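Local coordinates for S12 family peptidase (Streptomyces sp. 82F2, PDB 3WWX), which probably hydrolyses amide bonds with preference for D-configured substrates, as a D-stereospecific amidohydrolase of the S12 (beta-lactamase-like) peptidase family, at residues His7-Ala13 against Lys336-Glu341; Val26-Arg30 against Ser244-Gln248. All coordinates share one frame; numbering follows the deposited sequence.

How the interactions relate
Both contacts are buried, but they lie on the two faces of the large antiparallel sheet. Interaction 1 pairs the N-terminal helix 8-19 with the C-terminal helix 334-343 on one face; interaction 2 sets helix 244-255 against strand 24-31 on the other. The strand is the common element: Ala29, whose CB points away from helix 244-255, touches the His7 and Glu341 side chains, with Ala29 CB 3.5 Å from Glu341 OE1. The chain order agrees, since 26-30 and 244-248 lie nested between the partners of interaction 1. Chemically they differ: interaction 1 combines alanine packing with direct side-chain hydrogen bonds, whereas interaction 2 has polar side chains whose bonds stay within the helix or run to other neighbours.

Interaction 1. Residues His7-Ala13 against Lys336-Glu341; sequences HAATQQA and KVIEAE
The Ala13 methyl lies over the backbone of helix 334-343, its CB 3.7 Å from Val337 CA, and also meets Val337 CG2 and the methyl of Ala340. One turn earlier, Ala9 CB is 3.9 Å from Ala340 CB, which itself reaches the Ala9 carbonyl oxygen. These small side chains let the segment axes come within 7.9 Å, nearly antiparallel at 167°. Beside this seam, the Thr10 methyl CG2 touches Val337 CG1, while its hydroxyl donates to Glu341 OE2 (OG1 to OE2 2.7 Å) from the anti side, tilted 26° out of the carboxylate plane. Glu341 OE2 takes a second, nearly straight bond on its syn lone pair from His7 ND1, at 2.9 Å, and ring and carboxylate are almost coplanar. Glu341 reaches both donors because CG stands anti to the backbone N and the chain then bends at chi2 (59°). Its other oxygen, OE1, accepts from His320 NE2, so the buried carboxylate is gripped at both oxygens, which would probably stabilise its charge. His7, N-cap residue of helix 8-19, also stacks on Trp36. Packing of the N- and C-terminal helices together on one sheet face is typical of the serine beta-lactamase-like fold.

Interaction 2. Residues Val26-Arg30 against Ser244-Gln248; sequences VAQAR and SRDLQ
This is a buried helix-on-sheet contact, in which the opening turn of helix 244-255 rests on strand 24-31 near one border of the large antiparallel sheet. The axes of the two segments approach to 8.0 Å at an angle of 39°, and Val26, Gln28 and Arg30 direct their CB atoms toward the helix. Gln28 contributes most: its aliphatic part lies against Ser244, CG 3.6 Å from Ser244 CB. Its extended chain carries the amide on to Arg245, where OE1 lies 3.3 Å from Arg245 CA. That amide is held by others, OE1 by Arg35 and NE2 by the carbonyl of Gly45. Gln248 reaches back to the strand with its terminal amide beside the Gln28 and Ala29 backbone, NE2 standing 3.2 Å from Gln28 CB. Within the helix, Gln248 NE2 donates to Ser244 O at 2.9 Å with an N-H...O angle of 165°, while OE1 bonds to Ser321 OG on the adjacent strand 320-326; together these fix the amide's rotation. Ser244 OG, near Val26 CG2, is bonded to Tyr49. No hydrogen bond joins the segments directly, which implies van der Waals packing between them, with polar groups bonded within the helix or to neighbouring parts of the fold.

Interaction 1. Residues His7-Ala13 against Lys336-Glu341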
loop_
_atom_site.group_PDB
_atom_site.type_symbol
_atom_site.label_atom_id
_atom_site.label_comp_id
_atom_site.label_asym_id
_atom_site.label_seq_id
_atom_site.Cartn_x
_atom_site.Cartn_y
_atom_site.Cartn_z
ATOM N N HIS A 7 16.900 10.405 17.070
ATOM C CA HIS A 7 16.133 9.213 16.664
ATOM C C HIS A 7 16.848 7.900 16.956
ATOM O O HIS A 7 16.745 6.925 16.220
ATOM C CB HIS A 7 15.705 9.373 15.211
ATOM C CG HIS A 7 14.755 10.512 14.992
ATOM N ND1 HIS A 7 13.400 10.330 14.826
ATOM C CD2 HIS A 7 14.959 11.851 14.944
ATOM C CE1 HIS A 7 12.815 11.499 14.652
ATOM N NE2 HIS A 7 13.739 12.443 14.724
ATOM N N ALA A 8 17.532 7.847 18.094
ATOM C CA ALA A 8 18.428 6.727 18.382
ATOM C C ALA A 8 17.738 5.363 18.454
ATOM O O ALA A 8 18.285 4.370 17.990
ATOM C CB ALA A 8 19.221 6.996 19.685
ATOM N N ALA A 9 16.544 5.296 19.036
ATOM C CA ALA A 9 15.822 4.035 19.123
ATOM C C ALA A 9 15.484 3.541 17.719
ATOM O O ALA A 9 15.515 2.339 17.440
ATOM C CB ALA A 9 14.565 4.204 19.939
ATOM N N THR A 10 15.144 4.474 16.840
ATOM C CA THR A 10 14.754 4.084 15.485
ATOM C C THR A 10 15.965 3.546 14.730
ATOM O O THR A 10 15.855 2.543 14.030
ATOM C CB THR A 10 14.117 5.247 14.767
ATOM O OG1 THR A 10 13.148 5.830 15.644
ATOM C CG2 THR A 10 13.414 4.772 13.474
ATOM N N GLN A 11 17.109 4.195 14.891
ATOM C CA GLN A 11 18.375 3.697 14.343
ATOM C C GLN A 11 18.657 2.278 14.837
ATOM O O GLN A 11 18.999 1.384 14.058
ATOM C CB GLN A 11 19.514 4.637 14.730
ATOM C CG GLN A 11 20.877 4.214 14.186
ATOM C CD GLN A 11 20.923 4.216 12.665
ATOM O OE1 GLN A 11 20.516 5.191 12.024
ATOM N NE2 GLN A 11 21.450 3.138 12.082
ATOM N N GLN A 12 18.481 2.055 16.133
ATOM C CA GLN A 12 18.663 0.738 16.715
ATOM C C GLN A 12 17.752 -0.298 16.057
ATOM O O GLN A 12 18.140 -1.443 15.833
ATOM C CB GLN A 12 18.359 0.836 18.214
ATOM C CG GLN A 12 19.008 -0.166 19.119
ATOM C CD GLN A 12 18.890 0.271 20.576
ATOM O OE1 GLN A 12 19.176 1.421 20.907
ATOM N NE2 GLN A 12 18.435 -0.632 21.439
ATOM N N ALA A 13 16.515 0.106 15.750
ATOM C CA ALA A 13 15.538 -0.798 15.161
ATOM C C ALA A 13 15.915 -1.156 13.715
ATOM O O ALA A 13 15.679 -2.268 13.271
ATOM C CB ALA A 13 14.135 -0.188 15.220
ATOM N N LYS A 336 8.716 -3.111 14.991
ATOM C CA LYS A 336 9.747 -2.644 15.905
ATOM C C LYS A 336 10.225 -1.231 15.546
ATOM O O LYS A 336 10.544 -0.439 16.418
ATOM C CB LYS A 336 10.939 -3.601 15.925
ATOM C CG LYS A 336 10.707 -4.897 16.664
ATOM C CD LYS A 336 12.039 -5.643 16.848
ATOM C CE LYS A 336 11.849 -6.974 17.548
ATOM N NZ LYS A 336 10.875 -7.837 16.833
ATOM N N VAL A 337 10.293 -0.909 14.255
ATOM C CA VAL A 337 10.732 0.412 13.834
ATOM C C VAL A 337 9.677 1.456 14.218
ATOM O O VAL A 337 10.011 2.543 14.690
ATOM C CB VAL A 337 11.005 0.451 12.307
ATOM C CG1 VAL A 337 11.448 1.838 11.883
ATOM C CG2 VAL A 337 12.096 -0.590 11.936
ATOM N N ILE A 338 8.416 1.105 14.017
ATOM C CA ILE A 338 7.292 1.985 14.352
ATOM C C ILE A 338 7.244 2.243 15.856
ATOM O O ILE A 338 7.126 3.398 16.298
ATOM C CB ILE A 338 5.970 1.402 13.837
ATOM C CG1 ILE A 338 5.960 1.372 12.293
ATOM C CG2 ILE A 338 4.786 2.219 14.336
ATOM C CD1 ILE A 338 4.871 0.484 11.692
ATOM N N GLU A 339 7.367 1.184 16.649
ATOM C CA GLU A 339 7.370 1.329 18.098
ATOM C C GLU A 339 8.565 2.146 18.571
ATOM O O GLU A 339 8.437 2.972 19.477
ATOM C CB GLU A 339 7.351 -0.041 18.774
ATOM C CG GLU A 339 5.994 -0.658 18.867
ATOM C CD GLU A 339 5.183 -0.171 20.056
ATOM O OE1 GLU A 339 5.781 0.395 20.997
ATOM O OE2 GLU A 339 3.969 -0.392 20.041
ATOM N N ALA A 340 9.734 1.940 17.974
ATOM C CA ALA A 340 10.917 2.691 18.374
ATOM C C ALA A 340 10.704 4.184 18.134
ATOM O O ALA A 340 10.972 5.033 18.996
ATOM C CB ALA A 340 12.123 2.202 17.624
ATOM N N GLU A 341 10.190 4.511 16.959
ATOM C CA GLU A 341 10.029 5.904 16.588
ATOM C C GLU A 341 8.951 6.595 17.408
ATOM O O GLU A 341 9.183 7.705 17.912
ATOM C CB GLU A 341 9.705 6.017 15.097
ATOM C CG GLU A 341 9.455 7.451 14.604
ATOM C CD GLU A 341 10.632 8.389 14.823
ATOM O OE1 GLU A 341 10.406 9.599 15.005
ATOM O OE2 GLU A 341 11.803 7.942 14.761
#

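Interaction 2. Residues Val26-Arg30 against Ser244-Gln248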
loop_
_atom_site.group_PDB
_atom_site.type_symbol
_atom_site.label_atom_id
_atom_site.label_comp_id
_atom_site.label_asym_id
_atom_site.label_seq_id
_atom_site.Cartn_x
_atom_site.Cartn_y
_atom_site.Cartn_z
ATOM N N VAL A 26 16.374 1.316 5.572
ATOM C CA VAL A 26 16.356 2.777 5.584
ATOM C C VAL A 26 15.066 3.276 6.214
ATOM O O VAL A 26 14.007 2.658 6.056
ATOM C CB VAL A 26 16.492 3.366 4.148
ATOM C CG1 VAL A 26 15.436 2.787 3.203
ATOM C CG2 VAL A 26 16.438 4.884 4.148
ATOM N N ALA A 27 15.152 4.393 6.933
ATOM C CA ALA A 27 13.963 5.094 7.411
ATOM C C ALA A 27 14.257 6.569 7.497
ATOM O O ALA A 27 15.420 6.990 7.596
ATOM C CB ALA A 27 13.502 4.565 8.768
ATOM N N GLN A 28 13.197 7.354 7.375
ATOM C CA GLN A 28 13.243 8.765 7.694
ATOM C C GLN A 28 12.078 9.078 8.597
ATOM O O GLN A 28 11.048 8.408 8.548
ATOM C CB GLN A 28 13.169 9.630 6.446
ATOM C CG GLN A 28 14.382 9.527 5.535
ATOM C CD GLN A 28 14.241 10.390 4.293
ATOM O OE1 GLN A 28 13.511 11.388 4.298
ATOM N NE2 GLN A 28 14.929 10.019 3.216
ATOM N N ALA A 29 12.233 10.120 9.412
ATOM C CA ALA A 29 11.189 10.499 10.351
ATOM C C ALA A 29 11.233 11.991 10.572
ATOM O O ALA A 29 12.247 12.638 10.332
ATOM C CB ALA A 29 11.364 9.768 11.673
ATOM N N ARG A 30 10.121 12.534 11.019
ATOM C CA ARG A 30 10.043 13.959 11.321
ATOM C C ARG A 30 9.048 14.118 12.447
ATOM O O ARG A 30 7.838 13.962 12.267
ATOM C CB ARG A 30 9.650 14.759 10.069
ATOM C CG ARG A 30 9.641 16.254 10.252
ATOM C CD ARG A 30 9.466 16.903 8.881
ATOM N NE ARG A 30 9.499 18.350 8.949
ATOM C CZ ARG A 30 8.562 19.155 8.459
ATOM N NH1 ARG A 30 7.498 18.666 7.838
ATOM N NH2 ARG A 30 8.706 20.466 8.589
ATOM N N SER A 244 11.612 7.651 1.279
ATOM C CA SER A 244 11.149 7.808 2.651
ATOM C C SER A 244 10.790 9.250 2.986
ATOM O O SER A 244 10.150 9.477 3.992
ATOM C CB SER A 244 12.213 7.322 3.622
ATOM O OG SER A 244 12.604 5.981 3.338
ATOM N N ARG A 245 11.213 10.189 2.155
ATOM C CA ARG A 245 10.832 11.596 2.302
ATOM C C ARG A 245 9.437 11.850 1.728
ATOM O O ARG A 245 8.539 12.345 2.423
ATOM C CB ARG A 245 11.839 12.491 1.599
ATOM C CG ARG A 245 11.593 13.978 1.782
ATOM C CD ARG A 245 12.611 14.822 1.067
ATOM N NE ARG A 245 12.408 16.239 1.374
ATOM C CZ ARG A 245 13.199 17.221 0.950
ATOM N NH1 ARG A 245 14.260 16.950 0.200
ATOM N NH2 ARG A 245 12.928 18.479 1.280
ATOM N N ASP A 246 9.236 11.485 0.465
ATOM C CA ASP A 246 7.967 11.730 -0.197
ATOM C C ASP A 246 6.828 11.014 0.518
ATOM O O ASP A 246 5.721 11.519 0.578
ATOM C CB ASP A 246 8.009 11.236 -1.638
ATOM C CG ASP A 246 8.715 12.197 -2.589
ATOM O OD1 ASP A 246 9.351 13.181 -2.141
ATOM O OD2 ASP A 246 8.642 11.932 -3.817
ATOM N N LEU A 247 7.081 9.811 1.031
ATOM C CA LEU A 247 5.992 9.106 1.702
ATOM C C LEU A 247 5.517 9.876 2.929
ATOM O O LEU A 247 4.317 9.937 3.204
ATOM C CB LEU A 247 6.369 7.673 2.067
ATOM C CG LEU A 247 6.440 6.699 0.895
ATOM C CD1 LEU A 247 6.884 5.353 1.429
ATOM C CD2 LEU A 247 5.124 6.580 0.155
ATOM N N GLN A 248 6.463 10.472 3.652
ATOM C CA GLN A 248 6.086 11.315 4.782
ATOM C C GLN A 248 5.326 12.553 4.313
ATOM O O GLN A 248 4.291 12.914 4.885
ATOM C CB GLN A 248 7.306 11.755 5.575
ATOM C CG GLN A 248 8.005 10.657 6.310
ATOM C CD GLN A 248 9.186 11.215 7.034
ATOM O OE1 GLN A 248 9.042 11.781 8.127
ATOM N NE2 GLN A 248 10.338 11.161 6.403
#